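Local coordinates for protein transcriptional regulator, putative, Mar family (PDB 2ETH) that probably binds DNA and regulates transcription as a two-subunit, MarR-type winged helix-turn-helix protein, at residues Y32-E37 / L116-S121; Y48-V53 / V102-K107. All coordinates share one frame; numbering follows the deposited sequence.

Contact 1: Y32-E37 / L116-S121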
ATOM      1  N   TYR A  32      -9.510  -2.025  10.493  1.00 58.00           N
ATOM      2  CA  TYR A  32      -8.839  -2.242  11.794  1.00 58.26           C
ATOM      3  C   TYR A  32      -7.801  -1.164  12.137  1.00 58.12           C
ATOM      4  O   TYR A  32      -7.262  -1.160  13.248  1.00 58.18           O
ATOM      5  CB  TYR A  32      -8.127  -3.596  11.790  1.00 58.68           C
ATOM      6  CG  TYR A  32      -9.017  -4.821  11.701  1.00 59.50           C
ATOM      7  CD1 TYR A  32     -10.162  -4.937  12.485  1.00 59.85           C
ATOM      8  CD2 TYR A  32      -8.678  -5.890  10.870  1.00 60.12           C
ATOM      9  CE1 TYR A  32     -10.956  -6.052  12.419  1.00 60.37           C
ATOM     10  CE2 TYR A  32      -9.462  -7.020  10.804  1.00 59.99           C
ATOM     11  CZ  TYR A  32     -10.604  -7.095  11.581  1.00 60.41           C
ATOM     12  OH  TYR A  32     -11.414  -8.212  11.527  1.00 60.60           O
ATOM     13  N   LEU A  33      -7.549  -0.261  11.179  1.00 58.00           N
ATOM     14  CA  LEU A  33      -6.455   0.712  11.209  1.00 57.73           C
ATOM     15  C   LEU A  33      -7.020   2.135  11.248  1.00 57.66           C
ATOM     16  O   LEU A  33      -7.546   2.630  10.250  1.00 57.20           O
ATOM     17  CB  LEU A  33      -5.596   0.537   9.947  1.00 57.98           C
ATOM     18  CG  LEU A  33      -4.294   1.333   9.727  1.00 58.14           C
ATOM     19  CD1 LEU A  33      -3.179   0.828  10.613  1.00 57.04           C
ATOM     20  CD2 LEU A  33      -3.854   1.265   8.253  1.00 57.30           C
ATOM     21  N   PRO A  34      -6.909   2.811  12.395  1.00 58.14           N
ATOM     22  CA  PRO A  34      -7.379   4.204  12.493  1.00 58.64           C
ATOM     23  C   PRO A  34      -6.868   5.116  11.348  1.00 59.22           C
ATOM     24  O   PRO A  34      -5.712   4.988  10.898  1.00 58.73           O
ATOM     25  CB  PRO A  34      -6.810   4.678  13.835  1.00 58.50           C
ATOM     26  CG  PRO A  34      -6.569   3.431  14.619  1.00 58.86           C
ATOM     27  CD  PRO A  34      -6.317   2.322  13.651  1.00 58.09           C
ATOM     28  N   SER A  35      -7.719   6.037  10.901  1.00 60.41           N
ATOM     29  CA  SER A  35      -7.389   6.905   9.767  1.00 61.25           C
ATOM     30  C   SER A  35      -6.454   8.052  10.162  1.00 62.08           C
ATOM     31  O   SER A  35      -6.116   8.217  11.339  1.00 61.52           O
ATOM     32  CB  SER A  35      -8.671   7.437   9.114  1.00 61.36           C
ATOM     33  OG  SER A  35      -9.282   8.470   9.886  1.00 62.31           O
ATOM     34  N   ASN A  36      -6.044   8.831   9.155  1.00 63.74           N
ATOM     35  CA  ASN A  36      -5.082   9.952   9.303  1.00 64.61           C
ATOM     36  C   ASN A  36      -5.255  10.933   8.123  1.00 64.48           C
ATOM     37  O   ASN A  36      -5.217  10.528   6.960  1.00 64.63           O
ATOM     38  CB  ASN A  36      -3.627   9.380   9.433  1.00 64.82           C
ATOM     39  CG  ASN A  36      -2.498  10.419   9.092  1.00 67.42           C
ATOM     40  OD1 ASN A  36      -2.629  11.632   9.363  1.00 70.78           O
ATOM     41  ND2 ASN A  36      -1.397   9.930   8.468  1.00 66.12           N
ATOM     42  N   GLU A  37      -5.457  12.211   8.402  1.00 64.44           N
ATOM     43  CA  GLU A  37      -5.770  13.169   7.317  1.00 64.43           C
ATOM     44  C   GLU A  37      -4.592  13.464   6.361  1.00 64.63           C
ATOM     45  O   GLU A  37      -4.821  13.812   5.191  1.00 64.62           O
ATOM     46  CB  GLU A  37      -6.322  14.484   7.886  1.00 64.27           C
ATOM     47  N   LEU A 116       2.571   4.864  13.409  1.00 47.74           N
ATOM     48  CA  LEU A 116       3.092   3.761  14.197  1.00 48.47           C
ATOM     49  C   LEU A 116       2.065   3.340  15.243  1.00 48.51           C
ATOM     50  O   LEU A 116       1.822   2.162  15.439  1.00 47.22           O
ATOM     51  CB  LEU A 116       4.408   4.154  14.845  1.00 47.70           C
ATOM     52  CG  LEU A 116       5.125   3.084  15.647  1.00 49.57           C
ATOM     53  CD1 LEU A 116       5.078   1.693  14.916  1.00 49.57           C
ATOM     54  CD2 LEU A 116       6.605   3.575  15.971  1.00 48.20           C
ATOM     55  N   SER A 117       1.387   4.325  15.828  1.00 49.36           N
ATOM     56  CA  SER A 117       0.335   4.081  16.786  1.00 50.51           C
ATOM     57  C   SER A 117      -0.870   3.363  16.145  1.00 50.95           C
ATOM     58  O   SER A 117      -1.452   2.456  16.724  1.00 51.07           O
ATOM     59  CB  SER A 117      -0.087   5.407  17.382  1.00 51.20           C
ATOM     60  OG  SER A 117      -0.911   5.224  18.508  1.00 54.00           O
ATOM     61  N   ASN A 118      -1.237   3.766  14.939  1.00 51.23           N
ATOM     62  CA  ASN A 118      -2.333   3.123  14.236  1.00 50.87           C
ATOM     63  C   ASN A 118      -1.973   1.704  13.867  1.00 50.35           C
ATOM     64  O   ASN A 118      -2.814   0.827  13.913  1.00 50.49           O
ATOM     65  CB  ASN A 118      -2.696   3.917  12.984  1.00 50.87           C
ATOM     66  CG  ASN A 118      -3.248   5.280  13.309  1.00 52.06           C
ATOM     67  OD1 ASN A 118      -3.555   5.573  14.461  1.00 54.30           O
ATOM     68  ND2 ASN A 118      -3.401   6.122  12.285  1.00 54.46           N
ATOM     69  N   PHE A 119      -0.730   1.486  13.476  1.00 49.91           N
ATOM     70  CA  PHE A 119      -0.252   0.155  13.110  1.00 49.98           C
ATOM     71  C   PHE A 119      -0.286  -0.799  14.325  1.00 49.91           C
ATOM     72  O   PHE A 119      -0.697  -1.932  14.220  1.00 48.59           O
ATOM     73  CB  PHE A 119       1.167   0.234  12.555  1.00 50.63           C
ATOM     74  CG  PHE A 119       1.750  -1.100  12.169  1.00 52.46           C
ATOM     75  CD1 PHE A 119       1.444  -1.683  10.942  1.00 53.72           C
ATOM     76  CD2 PHE A 119       2.611  -1.778  13.031  1.00 54.09           C
ATOM     77  CE1 PHE A 119       1.981  -2.926  10.575  1.00 54.39           C
ATOM     78  CE2 PHE A 119       3.157  -3.020  12.665  1.00 53.63           C
ATOM     79  CZ  PHE A 119       2.837  -3.587  11.432  1.00 53.55           C
ATOM     80  N   GLU A 120       0.149  -0.311  15.468  1.00 50.00           N
ATOM     81  CA  GLU A 120       0.113  -1.080  16.682  1.00 51.08           C
ATOM     82  C   GLU A 120      -1.309  -1.511  17.084  1.00 50.59           C
ATOM     83  O   GLU A 120      -1.537  -2.679  17.456  1.00 51.00           O
ATOM     84  CB  GLU A 120       0.747  -0.289  17.797  1.00 51.24           C
ATOM     85  CG  GLU A 120       1.257  -1.194  18.837  1.00 56.61           C
ATOM     86  CD  GLU A 120       1.958  -0.473  19.935  1.00 63.11           C
ATOM     87  OE1 GLU A 120       2.024   0.798  19.865  1.00 67.65           O
ATOM     88  OE2 GLU A 120       2.425  -1.191  20.865  1.00 65.63           O
ATOM     89  N   SER A 121      -2.233  -0.568  17.007  1.00 49.55           N
ATOM     90  CA  SER A 121      -3.661  -0.823  17.105  1.00 50.06           C
ATOM     91  C   SER A 121      -4.222  -1.909  16.140  1.00 50.22           C
ATOM     92  O   SER A 121      -4.896  -2.839  16.568  1.00 50.68           O
ATOM     93  CB  SER A 121      -4.396   0.497  16.881  1.00 49.97           C
ATOM     94  OG  SER A 121      -5.780   0.268  16.811  1.00 52.15           O
TER
HETATM   95  O   HOH W   1      -3.744   9.314  12.993  1.00 45.84           O

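Contact 2: Y48-V53 / V102-K107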
ATOM      1  N   TYR A  48       5.773   6.364   0.342  1.00 47.19           N
ATOM      2  CA  TYR A  48       6.804   5.340   0.313  1.00 47.66           C
ATOM      3  C   TYR A  48       8.159   5.941   0.698  1.00 46.48           C
ATOM      4  O   TYR A  48       8.896   5.388   1.562  1.00 46.68           O
ATOM      5  CB  TYR A  48       6.808   4.726  -1.118  1.00 50.77           C
ATOM      6  CG  TYR A  48       7.522   3.409  -1.264  1.00 53.17           C
ATOM      7  CD1 TYR A  48       7.486   2.450  -0.250  1.00 57.67           C
ATOM      8  CD2 TYR A  48       8.253   3.110  -2.407  1.00 57.27           C
ATOM      9  CE1 TYR A  48       8.154   1.225  -0.369  1.00 56.53           C
ATOM     10  CE2 TYR A  48       8.927   1.862  -2.528  1.00 57.76           C
ATOM     11  CZ  TYR A  48       8.853   0.952  -1.485  1.00 55.19           C
ATOM     12  OH  TYR A  48       9.497  -0.232  -1.558  1.00 57.34           O
ATOM     13  N   ALA A  49       8.484   7.098   0.116  1.00 44.47           N
ATOM     14  CA  ALA A  49       9.737   7.789   0.465  1.00 43.72           C
ATOM     15  C   ALA A  49       9.718   8.316   1.916  1.00 42.85           C
ATOM     16  O   ALA A  49      10.727   8.261   2.607  1.00 42.31           O
ATOM     17  CB  ALA A  49      10.057   8.897  -0.520  1.00 42.51           C
ATOM     18  N   PHE A  50       8.572   8.805   2.373  1.00 42.54           N
ATOM     19  CA  PHE A  50       8.419   9.307   3.745  1.00 43.04           C
ATOM     20  C   PHE A  50       8.675   8.181   4.740  1.00 43.35           C
ATOM     21  O   PHE A  50       9.510   8.330   5.600  1.00 43.70           O
ATOM     22  CB  PHE A  50       7.024   9.941   3.991  1.00 43.34           C
ATOM     23  CG  PHE A  50       6.784  10.364   5.438  1.00 44.80           C
ATOM     24  CD1 PHE A  50       7.437  11.487   5.980  1.00 43.78           C
ATOM     25  CD2 PHE A  50       5.940   9.616   6.272  1.00 43.82           C
ATOM     26  CE1 PHE A  50       7.221  11.849   7.315  1.00 44.27           C
ATOM     27  CE2 PHE A  50       5.730   9.981   7.598  1.00 43.76           C
ATOM     28  CZ  PHE A  50       6.345  11.098   8.117  1.00 42.67           C
ATOM     29  N   LEU A  51       8.006   7.036   4.579  1.00 44.24           N
ATOM     30  CA  LEU A  51       8.222   5.867   5.479  1.00 43.94           C
ATOM     31  C   LEU A  51       9.638   5.312   5.443  1.00 43.65           C
ATOM     32  O   LEU A  51      10.214   4.946   6.492  1.00 43.55           O
ATOM     33  CB  LEU A  51       7.232   4.760   5.177  1.00 44.51           C
ATOM     34  CG  LEU A  51       5.761   5.068   5.513  1.00 45.73           C
ATOM     35  CD1 LEU A  51       4.845   3.989   4.897  1.00 44.33           C
ATOM     36  CD2 LEU A  51       5.586   5.164   7.049  1.00 46.47           C
ATOM     37  N   TYR A  52      10.224   5.268   4.264  1.00 43.49           N
ATOM     38  CA  TYR A  52      11.600   4.816   4.149  1.00 43.60           C
ATOM     39  C   TYR A  52      12.467   5.639   5.075  1.00 43.38           C
ATOM     40  O   TYR A  52      13.160   5.080   5.908  1.00 44.15           O
ATOM     41  CB  TYR A  52      12.069   4.903   2.697  1.00 44.63           C
ATOM     42  CG  TYR A  52      13.489   4.469   2.460  1.00 45.90           C
ATOM     43  CD1 TYR A  52      13.948   3.266   2.975  1.00 47.65           C
ATOM     44  CD2 TYR A  52      14.372   5.250   1.709  1.00 44.50           C
ATOM     45  CE1 TYR A  52      15.256   2.832   2.759  1.00 47.55           C
ATOM     46  CE2 TYR A  52      15.670   4.828   1.485  1.00 46.76           C
ATOM     47  CZ  TYR A  52      16.103   3.592   2.033  1.00 48.65           C
ATOM     48  OH  TYR A  52      17.397   3.115   1.901  1.00 49.86           O
ATOM     49  N   VAL A  53      12.401   6.963   4.985  1.00 42.81           N
ATOM     50  CA  VAL A  53      13.155   7.824   5.926  1.00 42.80           C
ATOM     51  C   VAL A  53      12.675   7.742   7.378  1.00 43.36           C
ATOM     52  O   VAL A  53      13.489   7.752   8.297  1.00 43.21           O
ATOM     53  CB  VAL A  53      13.214   9.369   5.435  1.00 43.81           C
ATOM     54  CG1 VAL A  53      13.883  10.294   6.507  1.00 40.65           C
ATOM     55  CG2 VAL A  53      13.947   9.463   4.106  1.00 39.48           C
ATOM     56  N   VAL A 102      17.966  13.865   3.693  1.00 42.72           N
ATOM     57  CA  VAL A 102      16.591  14.135   3.996  1.00 41.97           C
ATOM     58  C   VAL A 102      16.366  13.618   5.447  1.00 42.14           C
ATOM     59  O   VAL A 102      16.655  12.479   5.776  1.00 42.50           O
ATOM     60  CB  VAL A 102      15.639  13.475   2.943  1.00 41.97           C
ATOM     61  CG1 VAL A 102      14.226  13.959   3.106  1.00 42.32           C
ATOM     62  CG2 VAL A 102      16.069  13.784   1.531  1.00 40.99           C
ATOM     63  N   VAL A 103      15.873  14.483   6.306  1.00 41.09           N
ATOM     64  CA  VAL A 103      15.513  14.135   7.653  1.00 40.22           C
ATOM     65  C   VAL A 103      14.048  14.581   7.876  1.00 40.57           C
ATOM     66  O   VAL A 103      13.531  15.439   7.188  1.00 39.26           O
ATOM     67  CB  VAL A 103      16.461  14.813   8.657  1.00 40.25           C
ATOM     68  CG1 VAL A 103      17.916  14.385   8.389  1.00 38.44           C
ATOM     69  CG2 VAL A 103      16.313  16.340   8.599  1.00 38.05           C
ATOM     70  N   LEU A 104      13.407  13.988   8.860  1.00 41.17           N
ATOM     71  CA  LEU A 104      12.039  14.345   9.249  1.00 41.95           C
ATOM     72  C   LEU A 104      12.014  15.685   9.983  1.00 42.29           C
ATOM     73  O   LEU A 104      12.911  16.009  10.741  1.00 43.68           O
ATOM     74  CB  LEU A 104      11.435  13.223  10.141  1.00 41.30           C
ATOM     75  CG  LEU A 104      10.561  12.139   9.466  1.00 43.16           C
ATOM     76  CD1 LEU A 104      11.045  11.658   8.083  1.00 42.71           C
ATOM     77  CD2 LEU A 104      10.311  10.953  10.410  1.00 41.68           C
ATOM     78  N   THR A 105      10.974  16.482   9.769  1.00 42.71           N
ATOM     79  CA  THR A 105      10.746  17.641  10.625  1.00 41.65           C
ATOM     80  C   THR A 105      10.161  17.187  11.940  1.00 41.86           C
ATOM     81  O   THR A 105      10.002  16.041  12.148  1.00 42.53           O
ATOM     82  CB  THR A 105       9.835  18.615   9.941  1.00 41.15           C
ATOM     83  OG1 THR A 105       8.613  17.932   9.583  1.00 41.69           O
ATOM     84  CG2 THR A 105      10.566  19.156   8.726  1.00 37.20           C
ATOM     85  N   GLU A 106       9.846  18.101  12.835  1.00 43.30           N
ATOM     86  CA  GLU A 106       9.113  17.772  14.032  1.00 43.53           C
ATOM     87  C   GLU A 106       7.760  17.213  13.707  1.00 44.06           C
ATOM     88  O   GLU A 106       7.303  16.262  14.357  1.00 44.29           O
ATOM     89  CB  GLU A 106       8.911  19.008  14.896  1.00 44.04           C
ATOM     90  CG  GLU A 106       8.232  18.666  16.229  1.00 44.22           C
ATOM     91  CD  GLU A 106       8.578  19.602  17.351  1.00 47.11           C
ATOM     92  OE1 GLU A 106       9.386  20.529  17.141  1.00 47.49           O
ATOM     93  OE2 GLU A 106       8.048  19.391  18.473  1.00 51.68           O
ATOM     94  N   LYS A 107       7.107  17.837  12.730  1.00 44.24           N
ATOM     95  CA  LYS A 107       5.792  17.427  12.289  1.00 44.91           C
ATOM     96  C   LYS A 107       5.850  16.092  11.579  1.00 45.03           C
ATOM     97  O   LYS A 107       4.870  15.354  11.580  1.00 44.04           O
ATOM     98  CB  LYS A 107       5.189  18.477  11.349  1.00 45.66           C
ATOM     99  CG  LYS A 107       3.921  18.054  10.656  1.00 47.24           C
ATOM    100  CD  LYS A 107       3.426  19.154   9.760  1.00 51.52           C
ATOM    101  CE  LYS A 107       2.328  18.699   8.822  1.00 52.31           C
ATOM    102  NZ  LYS A 107       1.810  19.900   8.105  1.00 52.53           N
TER

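Contact 1: Y32-E37 / L116-S121
The flat carboxamide of Asn118 has one face overlaid by Pro34: Pro34 CB stands over the oxygen end, 3.4 Å from Asn118 OD1, and the carbonyl of the same residue lies above the nitrogen end. Pro34 O comes within 2.9 Å of Asn118 ND2, but almost straight over the amide plane, a poor angle that rules out a hydrogen bond. The nitrogen instead gives to a water, 3.3 Å from Asn118 ND2, which in turn donates to Ser35 O at 3.1 Å, so the polar link across the contact runs through solvent. Asn118 CG sits beside its own backbone N (chi1 -65°), which carries the amide out from the helix and under the loop. A leucine in its place would probably leave this water without its donor and Ser35 O without its bridge to the helix. On the flanks, Leu33 CD1 rests 3.3 Å from Asn118 O, and Pro34 CD lies 3.8 Å from Ser121 OG. The loop 32-37 thus runs across the outside of helix 106-127 as a surface contact. Asn36 then caps helix 37-41 through Glu38 N, while Leu33 also reaches Leu122 one turn along helix 106-127. Phe119, next along the helix, starts its side chain away from the loop, and its ring stacks on Phe19 of the second subunit.

Contact 2: Y48-V53 / V102-K107
Just after Leu104, which packs against Val53 and Phe50, the hydroxyl of Thr105 is gripped from two quarters: Thr105 OG1 accepts from Gly108 N as the N-cap of helix 106-127 and gives to Gly86 O. The turn from strand into helix is thereby pinned beside the apolar contact. Leu104 CD1 fills the angle between two side chains of helix 44-56, 3.5 Å from Val53 CG1 and 3.9 Å from Phe50 CE1. It meets the phenyl ring obliquely; the leucine lies roughly perpendicular to the phenylalanine side chain, and it runs antiparallel alongside Val53. With CG1 anti to the backbone N (chi1 174°), Val53 turns this methyl to the strand, where it lies 3.6 Å from Val102 O as well as against Leu104. No hydrogen bond joins the two segments; hydrophobic contact holds them. Helix and strand axes come within 9.0 Å and are nearly perpendicular at -80°, so the strand passes across the helix and meets it mainly through Val53 and Phe50. The same core draws in other elements: Val102 touches Ile64 of helix 61-67 and Val79 of helix 72-84, Phe50 touches Leu82, and Leu104 lies on Val88 of the partner strand. A two-stranded antiparallel hairpin seated on a three-helix core is the hallmark of the winged helix-turn-helix fold of MarR regulators, in which the helix in the position of 72-84 usually reads DNA and the hairpin forms the wing.

From the N terminus, helix 15-30 leads into segment 32-37, the first half of contact 1, whose partner comes much later, on helix 106-127. Within the long loop so closed, the chain passes through helix 44-56, the helix-turn-helix and the wing; contact 2 closes a shorter loop here, between segments 48-53 and 102-107, and is nested wholly inside contact 1. Segment 102-107 runs into the first turn of helix 106-127, although its contacts come from the strand before it; contact 1 lies on the middle of the helix. Their centres lie about 17 Å apart and they do not touch. Contact 2 knits the wing to the buried core, while contact 1 lays a surface loop on the long helix; residues of both segment pairs also meet the second subunit.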